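Local coordinates for protein binary enterotoxin of Clostridium perfringens component a (PDB 5WTZ) that probably transfers ADP-ribose from NAD to actin, as the enzymatic component of an iota-like binary enterotoxin, at residues 339-344 against 385-390; 360-365 against 416-421; 9-14 against 93-98. All blocks are in the same frame, centred on the assembly; numbering follows the deposited sequence.

Overall arrangement
From the N terminus, interaction 3 comes first. It closes a largely helical loop by bringing residues 9-14 to strand 92-98, in a surface contact with the first ADP-ribosyltransferase-like region. The other two contacts lie in the second such region, which holds NAD. Interaction 1 opens at 339-344 and interaction 2 at 360-365. Interaction 1 then closes at 385-390, before interaction 2 closes at 416-421, so the two loops cross. They also touch: Val385 and Ile387 pack on Leu362, Leu364 and Leu420, which joins the three-stranded sheet to the five-stranded sheet of the same region. Interaction 3 stands apart, its centre about 41 Å from that of interaction 1 and about 29 Å from that of interaction 2.

Interaction 1: residues 339-344 against 385-390; sequences TFISTT and VLIDHG. With NAD (nicotinamide-adenine-dinucleotide), chain B.
Val385 O is gripped twice by Thr343. The hydroxyl OG1 of Thr343 donates to Val385 O at 2.7 Å, and Thr343 N donates to the same oxygen at 3.0 Å. With chi1 at 79°, OG1 sits between the backbone N and the carbonyl carbon of Thr343, which brings it alongside Val385. This hydroxyl also bonds Thr297 OG1. The two strands are antiparallel, and Ile341 with Ile387 is a hydrogen-bonded pair. On the face that carries Ile341, Thr343, Val385 and Ile387, Ile341 CB meets Ile387 CB at 3.8 Å, and Thr343 CG2 rests on Ile387 CD1. On the face of Ser342 and Leu386, Leu386 CD1 reaches Ser342 OG at 3.7 Å. Ser342 OG itself bonds Glu384 and Tyr249.

Where the strand pair gives way to loops, Phe340 and His389 form an offset edge-to-face pair. The His389 edge turns to the Phe340 ring face, with centroids 5.3 Å apart and planes at 76°. Asp388 OD1 lies at the Phe340 edge, and the carboxylate is held by Ser283 and Lys287.

Segment 339-344 also lines the NAD pocket. The adenine N6A of NAD donates to Thr339 OG1 at 2.9 Å. At the other end, Ser342 O lies 3.5 Å from C4N of the nicotinamide ring. Ser342 to Thr344 reads Ser-Thr-Thr and probably corresponds to the Ser-Thr-Ser motif of related ADP-ribosylating toxins, with Glu384 beside it as an NAD ligand. Helices 240-263 and 272-286 pack on Phe340 and Leu386, while Val385 and Ile387 face strand 358-364.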
loop_
_atom_site.group_PDB
_atom_site.type_symbol
_atom_site.label_atom_id
_atom_site.label_comp_id
_atom_site.label_asym_id
_atom_site.label_seq_id
_atom_site.Cartn_x
_atom_site.Cartn_y
_atom_site.Cartn_z
ATOM N N THR A 339 8.736 -1.429 21.214
ATOM C CA THR A 339 8.968 0.012 21.250
ATOM C C THR A 339 7.702 0.808 20.940
ATOM O O THR A 339 6.739 0.250 20.405
ATOM C CB THR A 339 10.062 0.399 20.221
ATOM O OG1 THR A 339 9.815 -0.308 19.001
ATOM C CG2 THR A 339 11.470 0.054 20.744
ATOM N N PHE A 340 7.685 2.097 21.294
ATOM C CA PHE A 340 6.720 3.009 20.702
ATOM C C PHE A 340 7.086 3.096 19.230
ATOM O O PHE A 340 8.273 3.046 18.874
ATOM C CB PHE A 340 6.742 4.419 21.317
ATOM C CG PHE A 340 6.345 4.480 22.773
ATOM C CD1 PHE A 340 5.012 4.331 23.158
ATOM C CD2 PHE A 340 7.292 4.690 23.748
ATOM C CE1 PHE A 340 4.646 4.387 24.485
ATOM C CE2 PHE A 340 6.932 4.754 25.094
ATOM C CZ PHE A 340 5.600 4.587 25.462
ATOM N N ILE A 341 6.085 3.259 18.378
ATOM C CA ILE A 341 6.330 3.351 16.938
ATOM C C ILE A 341 6.065 4.764 16.398
ATOM O O ILE A 341 4.907 5.213 16.328
ATOM C CB ILE A 341 5.474 2.359 16.132
ATOM C CG1 ILE A 341 5.420 1.000 16.828
ATOM C CG2 ILE A 341 6.015 2.269 14.684
ATOM C CD1 ILE A 341 4.531 -0.016 16.095
ATOM N N SER A 342 7.147 5.455 16.039
ATOM C CA SER A 342 7.070 6.731 15.331
ATOM C C SER A 342 6.770 6.514 13.836
ATOM O O SER A 342 7.576 5.949 13.070
ATOM C CB SER A 342 8.363 7.537 15.509
ATOM O OG SER A 342 8.380 8.221 16.761
ATOM N N THR A 343 5.595 6.962 13.423
ATOM C CA THR A 343 5.178 6.831 12.023
ATOM C C THR A 343 4.788 8.189 11.475
ATOM O O THR A 343 4.482 9.105 12.229
ATOM C CB THR A 343 3.972 5.867 11.819
ATOM O OG1 THR A 343 2.746 6.531 12.160
ATOM C CG2 THR A 343 4.117 4.592 12.639
ATOM N N THR A 344 4.812 8.315 10.153
ATOM C CA THR A 344 4.379 9.527 9.488
ATOM C C THR A 344 3.302 9.159 8.475
ATOM O O THR A 344 3.447 8.203 7.713
ATOM C CB THR A 344 5.566 10.265 8.804
ATOM O OG1 THR A 344 5.081 11.402 8.085
ATOM C CG2 THR A 344 6.314 9.358 7.819
ATOM N N VAL A 385 2.049 10.041 13.460
ATOM C CA VAL A 385 1.193 9.234 14.311
ATOM C C VAL A 385 2.093 8.352 15.155
ATOM O O VAL A 385 2.879 7.563 14.628
ATOM C CB VAL A 385 0.186 8.399 13.504
ATOM C CG1 VAL A 385 -0.432 7.294 14.374
ATOM C CG2 VAL A 385 -0.906 9.307 12.916
ATOM N N LEU A 386 1.999 8.527 16.471
ATOM C CA LEU A 386 2.791 7.754 17.420
ATOM C C LEU A 386 1.957 6.602 17.967
ATOM O O LEU A 386 0.872 6.809 18.504
ATOM C CB LEU A 386 3.291 8.650 18.553
ATOM C CG LEU A 386 4.207 8.041 19.622
ATOM C CD1 LEU A 386 5.481 7.533 18.958
ATOM C CD2 LEU A 386 4.539 9.067 20.704
ATOM N N ILE A 387 2.470 5.383 17.842
ATOM C CA ILE A 387 1.722 4.182 18.206
ATOM C C ILE A 387 2.230 3.646 19.543
ATOM O O ILE A 387 3.445 3.680 19.791
ATOM C CB ILE A 387 1.853 3.103 17.075
ATOM C CG1 ILE A 387 1.295 3.669 15.762
ATOM C CG2 ILE A 387 1.171 1.795 17.446
ATOM C CD1 ILE A 387 1.545 2.798 14.515
ATOM N N ASP A 388 1.310 3.176 20.396
ATOM C CA ASP A 388 1.637 2.633 21.711
ATOM C C ASP A 388 2.591 1.439 21.606
ATOM O O ASP A 388 2.628 0.733 20.595
ATOM C CB ASP A 388 0.344 2.241 22.460
ATOM C CG ASP A 388 0.520 2.195 23.985
ATOM O OD1 ASP A 388 1.566 2.654 24.518
ATOM O OD2 ASP A 388 -0.402 1.691 24.674
ATOM N N HIS A 389 3.385 1.230 22.648
ATOM C CA HIS A 389 4.283 0.081 22.655
ATOM C C HIS A 389 3.499 -1.231 22.770
ATOM O O HIS A 389 2.369 -1.250 23.264
ATOM C CB HIS A 389 5.291 0.206 23.797
ATOM C CG HIS A 389 4.677 0.131 25.159
ATOM N ND1 HIS A 389 4.813 -0.967 25.977
ATOM C CD2 HIS A 389 3.930 1.027 25.848
ATOM C CE1 HIS A 389 4.178 -0.746 27.118
ATOM N NE2 HIS A 389 3.635 0.454 27.064
ATOM N N GLY A 390 4.089 -2.325 22.294
ATOM C CA GLY A 390 3.552 -3.642 22.581
ATOM C C GLY A 390 2.568 -4.201 21.571
ATOM O O GLY A 390 1.881 -5.172 21.866
HETATM P PA NAD B . 13.433 5.066 16.893
HETATM O O1A NAD B . 13.655 5.172 18.383
HETATM O O2A NAD B . 12.222 4.361 16.358
HETATM O O5B NAD B . 14.711 4.371 16.198
HETATM C C5B NAD B . 16.058 4.608 16.621
HETATM C C4B NAD B . 16.916 3.414 16.248
HETATM O O4B NAD B . 16.428 2.277 16.973
HETATM C C3B NAD B . 16.826 3.085 14.761
HETATM O O3B NAD B . 18.120 2.650 14.312
HETATM C C2B NAD B . 15.827 1.937 14.718
HETATM O O2B NAD B . 16.050 1.052 13.616
HETATM C C1B NAD B . 16.032 1.247 16.061
HETATM N N9A NAD B . 14.754 0.652 16.504
HETATM C C8A NAD B . 13.587 1.295 16.693
HETATM N N7A NAD B . 12.619 0.421 17.089
HETATM C C5A NAD B . 13.179 -0.794 17.127
HETATM C C6A NAD B . 12.730 -2.161 17.460
HETATM N N6A NAD B . 11.450 -2.389 17.828
HETATM N N1A NAD B . 13.633 -3.168 17.360
HETATM C C2A NAD B . 14.909 -2.946 17.001
HETATM N N3A NAD B . 15.388 -1.723 16.699
HETATM C C4A NAD B . 14.576 -0.640 16.735
HETATM O O3 NAD B . 13.427 6.568 16.329
HETATM P PN NAD B . 13.577 7.087 14.815
HETATM O O1N NAD B . 12.360 6.624 14.042
HETATM O O2N NAD B . 14.974 6.768 14.338
HETATM O O5D NAD B . 13.499 8.670 15.089
HETATM C C5D NAD B . 12.412 9.257 15.804
HETATM C C4D NAD B . 12.431 10.758 15.582
HETATM O O4D NAD B . 11.978 11.047 14.258
HETATM C C3D NAD B . 11.431 11.436 16.498
HETATM O O3D NAD B . 11.838 12.808 16.647
HETATM C C2D NAD B . 10.141 11.368 15.710
HETATM O O2D NAD B . 9.250 12.432 16.064
HETATM C C1D NAD B . 10.612 11.444 14.256
HETATM N N1N NAD B . 9.854 10.570 13.337
HETATM C C2N NAD B . 10.459 9.556 12.686
HETATM C C3N NAD B . 9.731 8.736 11.816
HETATM C C7N NAD B . 10.378 7.601 11.070
HETATM O O7N NAD B . 11.384 7.026 11.501
HETATM N N7N NAD B . 9.824 7.282 9.912
HETATM C C4N NAD B . 8.378 8.965 11.594
HETATM C C5N NAD B . 7.779 10.012 12.277
HETATM C C6N NAD B . 8.546 10.798 13.141
#

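Interaction 2: residues 360-365 against 416-421; sequences LRLHLP and IDATLI
Ala418 leaves a shallow hollow that two leucines fill. Leu360 CD1 leans over it, 3.9 Å from Ala418 CB, and Leu362 CD1 comes in at 4.1 Å from the same methyl. Leu362 CD1 also presses on the backbone further along the same partner strand, 3.4 Å from Leu420 N. The Leu420 side chain is the answering bump. Its CB fits between Leu362 CD1 and Pro365 CD, and its CD2 lies beside Leu364 CD1 at 3.6 Å. The Pro365 ring crosses Leu420 at about a right angle.

The opposite face is polar. Arg361 and Asp417 lie side by side in a side-on salt bridge. Arg361 NE donates to Asp417 OD1 at 2.8 Å, and Arg361 NH2 donates to the syn lone pair of Asp417 OD2 at 3.0 Å. A bend at chi3 (64°) turns the guanidinium edge to the carboxylate. Arg361 has a second acidic partner: its NH1 makes a salt bridge with Asp138. Further along, a water joins His363 ND1 to Thr419 OG1; His363 NE2 bonds Asp294, and Thr419 OG1 bonds Asp396.

The backbones run parallel, and His363 N donates to Ala418 O at 2.8 Å. Across the five-stranded sheet of the NAD-binding region they are neighbours in second and third place. Strand 295-301 flanks them beside 358-364, and strand 391-403 beside 411-420.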
loop_
_atom_site.group_PDB
_atom_site.type_symbol
_atom_site.label_atom_id
_atom_site.label_comp_id
_atom_site.label_asym_id
_atom_site.label_seq_id
_atom_site.Cartn_x
_atom_site.Cartn_y
_atom_site.Cartn_z
ATOM N N LEU A 360 8.178 1.073 5.907
ATOM C CA LEU A 360 6.936 0.509 6.428
ATOM C C LEU A 360 5.753 1.193 5.766
ATOM O O LEU A 360 5.691 2.418 5.702
ATOM C CB LEU A 360 6.859 0.670 7.948
ATOM C CG LEU A 360 5.728 -0.130 8.602
ATOM C CD1 LEU A 360 5.965 -1.623 8.423
ATOM C CD2 LEU A 360 5.618 0.260 10.094
ATOM N N ARG A 361 4.840 0.401 5.216
ATOM C CA ARG A 361 3.544 0.938 4.806
ATOM C C ARG A 361 2.491 0.206 5.613
ATOM O O ARG A 361 2.072 -0.904 5.260
ATOM C CB ARG A 361 3.313 0.794 3.295
ATOM C CG ARG A 361 1.966 1.375 2.824
ATOM C CD ARG A 361 1.948 1.712 1.325
ATOM N NE ARG A 361 2.103 0.510 0.497
ATOM C CZ ARG A 361 2.230 0.512 -0.830
ATOM N NH1 ARG A 361 2.243 1.650 -1.508
ATOM N NH2 ARG A 361 2.379 -0.633 -1.485
ATOM N N LEU A 362 2.099 0.838 6.718
ATOM C CA LEU A 362 1.334 0.191 7.780
ATOM C C LEU A 362 -0.158 0.474 7.697
ATOM O O LEU A 362 -0.582 1.638 7.681
ATOM C CB LEU A 362 1.859 0.644 9.143
ATOM C CG LEU A 362 1.178 0.038 10.378
ATOM C CD1 LEU A 362 1.432 -1.506 10.510
ATOM C CD2 LEU A 362 1.600 0.822 11.628
ATOM N N HIS A 363 -0.943 -0.592 7.662
ATOM C CA HIS A 363 -2.396 -0.510 7.796
ATOM C C HIS A 363 -2.716 -0.417 9.281
ATOM O O HIS A 363 -2.583 -1.409 10.001
ATOM C CB HIS A 363 -3.082 -1.728 7.171
ATOM C CG HIS A 363 -4.581 -1.693 7.256
ATOM N ND1 HIS A 363 -5.362 -2.806 7.047
ATOM C CD2 HIS A 363 -5.437 -0.680 7.526
ATOM C CE1 HIS A 363 -6.637 -2.484 7.191
ATOM N NE2 HIS A 363 -6.709 -1.202 7.489
ATOM N N LEU A 364 -3.107 0.781 9.723
ATOM C CA LEU A 364 -3.365 1.093 11.123
ATOM C C LEU A 364 -4.865 1.073 11.387
ATOM O O LEU A 364 -5.580 1.993 10.980
ATOM C CB LEU A 364 -2.772 2.472 11.472
ATOM C CG LEU A 364 -2.842 2.967 12.919
ATOM C CD1 LEU A 364 -2.149 1.961 13.826
ATOM C CD2 LEU A 364 -2.188 4.337 13.060
ATOM N N PRO A 365 -5.357 0.026 12.070
ATOM C CA PRO A 365 -6.813 -0.132 12.175
ATOM C C PRO A 365 -7.504 0.871 13.099
ATOM O O PRO A 365 -6.925 1.356 14.080
ATOM C CB PRO A 365 -6.978 -1.551 12.732
ATOM C CG PRO A 365 -5.674 -2.224 12.509
ATOM C CD PRO A 365 -4.638 -1.147 12.590
ATOM N N ILE A 416 7.411 -2.289 2.789
ATOM C CA ILE A 416 6.961 -3.410 3.616
ATOM C C ILE A 416 5.530 -3.147 4.055
ATOM O O ILE A 416 5.280 -2.430 5.028
ATOM C CB ILE A 416 7.892 -3.620 4.829
ATOM C CG1 ILE A 416 9.341 -3.790 4.342
ATOM C CG2 ILE A 416 7.450 -4.825 5.650
ATOM C CD1 ILE A 416 10.338 -4.002 5.434
ATOM N N ASP A 417 4.589 -3.698 3.297
ATOM C CA ASP A 417 3.175 -3.595 3.655
ATOM C C ASP A 417 2.894 -4.473 4.853
ATOM O O ASP A 417 3.191 -5.665 4.836
ATOM C CB ASP A 417 2.290 -4.001 2.481
ATOM C CG ASP A 417 2.140 -2.889 1.470
ATOM O OD1 ASP A 417 1.371 -1.943 1.735
ATOM O OD2 ASP A 417 2.801 -2.959 0.422
ATOM N N ALA A 418 2.333 -3.883 5.901
ATOM C CA ALA A 418 2.081 -4.615 7.126
ATOM C C ALA A 418 0.752 -4.184 7.706
ATOM O O ALA A 418 0.228 -3.127 7.356
ATOM C CB ALA A 418 3.201 -4.380 8.141
ATOM N N THR A 419 0.215 -5.020 8.584
ATOM C CA THR A 419 -0.984 -4.687 9.353
ATOM C C THR A 419 -0.625 -4.666 10.830
ATOM O O THR A 419 0.009 -5.612 11.321
ATOM C CB THR A 419 -2.103 -5.702 9.098
ATOM O OG1 THR A 419 -2.378 -5.770 7.684
ATOM C CG2 THR A 419 -3.374 -5.337 9.877
ATOM N N LEU A 420 -1.011 -3.605 11.541
ATOM C CA LEU A 420 -0.799 -3.555 12.981
ATOM C C LEU A 420 -1.792 -4.487 13.674
ATOM O O LEU A 420 -3.016 -4.382 13.486
ATOM C CB LEU A 420 -0.937 -2.122 13.535
ATOM C CG LEU A 420 -0.355 -1.971 14.959
ATOM C CD1 LEU A 420 1.171 -1.817 14.908
ATOM C CD2 LEU A 420 -0.968 -0.832 15.787
ATOM N N ILE A 421 -1.271 -5.426 14.457
ATOM C CA ILE A 421 -2.150 -6.332 15.187
ATOM C C ILE A 421 -1.879 -6.275 16.695
ATOM O O ILE A 421 -0.760 -6.024 17.196
ATOM C CB ILE A 421 -2.034 -7.791 14.680
ATOM C CG1 ILE A 421 -0.632 -8.342 14.883
ATOM C CG2 ILE A 421 -2.453 -7.924 13.196
ATOM C CD1 ILE A 421 -0.576 -9.819 14.638
ATOM O OXT ILE A 421 -2.815 -6.441 17.472
HETATM O O HOH W 1 -0.115 -1.784 4.171
HETATM O O HOH W 2 -3.941 -4.720 5.464
#

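Interaction 3: residues 9-14 against 93-98; sequences PMDFAK and YVYYYE
An Asx turn at Asp11, in the loop between helices 3-7 and 16-31, meets the start of strand 92-98 through Tyr93 and Tyr95. Asp11 OD1 accepts from Ala13 N at 2.9 Å, from above the carboxylate plane, and this forms the turn. The same oxygen takes the Tyr95 hydroxyl. The distance from Tyr95 OH to Asp11 OD1 refines to 2.5 Å, very short, so its exact value is doubtful. Asp11 OD2 bonds His159 NE2, so both carboxylate oxygens are used.

Strand 92-98 is an outermost strand of the first five-stranded sheet, and its neighbour there is strand 156-162. His159 of that neighbour stacks with both Tyr93 and Tyr95. The loop sits against the first residues of this edge strand, away from the NAD site.

Tyr93 N donates to Met10 O at 3.0 Å. A water adds a bridge: it donates to Tyr93 O and accepts a weak bond from Phe12 N. The Met10 side chain runs out with CG anti to its N (chi1 -169°) and reaches the Tyr93 ring edge. Met10 CG lies 3.4 Å from Tyr93 CE1. Met10 SD makes a Met-aromatic contact at that edge, 4.7 Å from the Tyr93 ring centroid.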
loop_
_atom_site.group_PDB
_atom_site.type_symbol
_atom_site.label_atom_id
_atom_site.label_comp_id
_atom_site.label_asym_id
_atom_site.label_seq_id
_atom_site.Cartn_x
_atom_site.Cartn_y
_atom_site.Cartn_z
ATOM N N PRO A 9 -24.810 -6.104 -17.998
ATOM C CA PRO A 9 -24.749 -6.876 -16.754
ATOM C C PRO A 9 -23.731 -6.301 -15.782
ATOM O O PRO A 9 -22.970 -5.399 -16.131
ATOM C CB PRO A 9 -24.320 -8.268 -17.225
ATOM C CG PRO A 9 -23.574 -8.013 -18.500
ATOM C CD PRO A 9 -24.318 -6.879 -19.151
ATOM N N MET A 10 -23.726 -6.823 -14.562
ATOM C CA MET A 10 -22.724 -6.450 -13.583
ATOM C C MET A 10 -21.407 -7.133 -13.950
ATOM O O MET A 10 -20.323 -6.553 -13.813
ATOM C CB MET A 10 -23.190 -6.848 -12.183
ATOM C CG MET A 10 -22.362 -6.296 -11.053
ATOM S SD MET A 10 -23.041 -6.775 -9.447
ATOM C CE MET A 10 -24.453 -5.677 -9.341
ATOM N N ASP A 11 -21.535 -8.366 -14.441
ATOM C CA ASP A 11 -20.408 -9.235 -14.782
ATOM C C ASP A 11 -20.551 -9.768 -16.215
ATOM O O ASP A 11 -21.426 -10.593 -16.486
ATOM C CB ASP A 11 -20.335 -10.391 -13.779
ATOM C CG ASP A 11 -19.008 -11.128 -13.805
ATOM O OD1 ASP A 11 -18.266 -11.035 -14.811
ATOM O OD2 ASP A 11 -18.706 -11.813 -12.803
ATOM N N PHE A 12 -19.697 -9.297 -17.128
ATOM C CA PHE A 12 -19.737 -9.729 -18.533
ATOM C C PHE A 12 -19.328 -11.190 -18.683
ATOM O O PHE A 12 -19.574 -11.804 -19.722
ATOM C CB PHE A 12 -18.836 -8.848 -19.410
ATOM C CG PHE A 12 -19.461 -7.539 -19.784
ATOM C CD1 PHE A 12 -20.557 -7.499 -20.625
ATOM C CD2 PHE A 12 -18.966 -6.350 -19.278
ATOM C CE1 PHE A 12 -21.146 -6.292 -20.963
ATOM C CE2 PHE A 12 -19.547 -5.142 -19.609
ATOM C CZ PHE A 12 -20.637 -5.111 -20.455
ATOM N N ALA A 13 -18.714 -11.727 -17.633
ATOM C CA ALA A 13 -18.344 -13.134 -17.541
ATOM C C ALA A 13 -17.539 -13.595 -18.762
ATOM O O ALA A 13 -16.317 -13.654 -18.709
ATOM C CB ALA A 13 -19.582 -13.988 -17.360
ATOM N N LYS A 14 -18.225 -13.905 -19.858
ATOM C CA LYS A 14 -17.550 -14.377 -21.070
ATOM C C LYS A 14 -18.096 -13.706 -22.332
ATOM O O LYS A 14 -17.621 -13.952 -23.449
ATOM C CB LYS A 14 -17.678 -15.893 -21.178
ATOM C CG LYS A 14 -17.042 -16.626 -20.009
ATOM C CD LYS A 14 -16.959 -18.114 -20.271
ATOM C CE LYS A 14 -16.012 -18.792 -19.292
ATOM N NZ LYS A 14 -16.067 -20.272 -19.434
ATOM N N TYR A 93 -17.596 -6.189 -12.544
ATOM C CA TYR A 93 -16.560 -7.174 -12.255
ATOM C C TYR A 93 -15.514 -7.206 -13.373
ATOM O O TYR A 93 -15.844 -7.154 -14.566
ATOM C CB TYR A 93 -17.161 -8.563 -12.054
ATOM C CG TYR A 93 -18.039 -8.722 -10.843
ATOM C CD1 TYR A 93 -19.390 -8.407 -10.896
ATOM C CD2 TYR A 93 -17.528 -9.214 -9.643
ATOM C CE1 TYR A 93 -20.197 -8.565 -9.796
ATOM C CE2 TYR A 93 -18.337 -9.378 -8.539
ATOM C CZ TYR A 93 -19.675 -9.046 -8.625
ATOM O OH TYR A 93 -20.503 -9.193 -7.543
ATOM N N VAL A 94 -14.246 -7.281 -12.987
ATOM C CA VAL A 94 -13.162 -7.338 -13.950
ATOM C C VAL A 94 -12.233 -8.490 -13.612
ATOM O O VAL A 94 -12.333 -9.062 -12.521
ATOM C CB VAL A 94 -12.379 -6.017 -14.006
ATOM C CG1 VAL A 94 -13.259 -4.920 -14.600
ATOM C CG2 VAL A 94 -11.859 -5.626 -12.625
ATOM N N TYR A 95 -11.346 -8.822 -14.552
ATOM C CA TYR A 95 -10.515 -10.026 -14.489
ATOM C C TYR A 95 -9.044 -9.736 -14.758
ATOM O O TYR A 95 -8.708 -8.877 -15.579
ATOM C CB TYR A 95 -11.021 -11.070 -15.496
ATOM C CG TYR A 95 -12.446 -11.502 -15.247
ATOM C CD1 TYR A 95 -13.512 -10.751 -15.723
ATOM C CD2 TYR A 95 -12.726 -12.652 -14.524
ATOM C CE1 TYR A 95 -14.816 -11.135 -15.493
ATOM C CE2 TYR A 95 -14.036 -13.052 -14.300
ATOM C CZ TYR A 95 -15.075 -12.284 -14.778
ATOM O OH TYR A 95 -16.386 -12.661 -14.548
ATOM N N TYR A 96 -8.164 -10.443 -14.053
ATOM C CA TYR A 96 -6.752 -10.492 -14.421
ATOM C C TYR A 96 -6.045 -11.620 -13.692
ATOM O O TYR A 96 -6.329 -11.896 -12.519
ATOM C CB TYR A 96 -6.038 -9.162 -14.142
ATOM C CG TYR A 96 -6.048 -8.708 -12.700
ATOM C CD1 TYR A 96 -7.132 -8.021 -12.171
ATOM C CD2 TYR A 96 -4.955 -8.932 -11.875
ATOM C CE1 TYR A 96 -7.137 -7.587 -10.840
ATOM C CE2 TYR A 96 -4.953 -8.509 -10.562
ATOM C CZ TYR A 96 -6.033 -7.839 -10.050
ATOM O OH TYR A 96 -6.000 -7.423 -8.741
ATOM N N TYR A 97 -5.154 -12.283 -14.416
ATOM C CA TYR A 97 -4.241 -13.252 -13.833
ATOM C C TYR A 97 -3.234 -12.508 -12.980
ATOM O O TYR A 97 -2.850 -11.384 -13.318
ATOM C CB TYR A 97 -3.527 -14.046 -14.910
ATOM C CG TYR A 97 -4.344 -15.129 -15.581
ATOM C CD1 TYR A 97 -4.803 -16.233 -14.868
ATOM C CD2 TYR A 97 -4.635 -15.053 -16.924
ATOM C CE1 TYR A 97 -5.531 -17.241 -15.501
ATOM C CE2 TYR A 97 -5.355 -16.057 -17.562
ATOM C CZ TYR A 97 -5.804 -17.140 -16.841
ATOM O OH TYR A 97 -6.531 -18.133 -17.467
ATOM N N GLU A 98 -2.807 -13.122 -11.882
ATOM C CA GLU A 98 -1.928 -12.442 -10.932
ATOM C C GLU A 98 -0.824 -13.350 -10.355
ATOM O O GLU A 98 -0.990 -14.570 -10.253
ATOM C CB GLU A 98 -2.763 -11.838 -9.803
ATOM C CG GLU A 98 -1.950 -11.010 -8.788
ATOM C CD GLU A 98 -1.174 -9.858 -9.440
ATOM O OE1 GLU A 98 -0.157 -10.102 -10.144
ATOM O OE2 GLU A 98 -1.593 -8.696 -9.241
HETATM O O HOH W 3 -17.300 -7.032 -16.858
#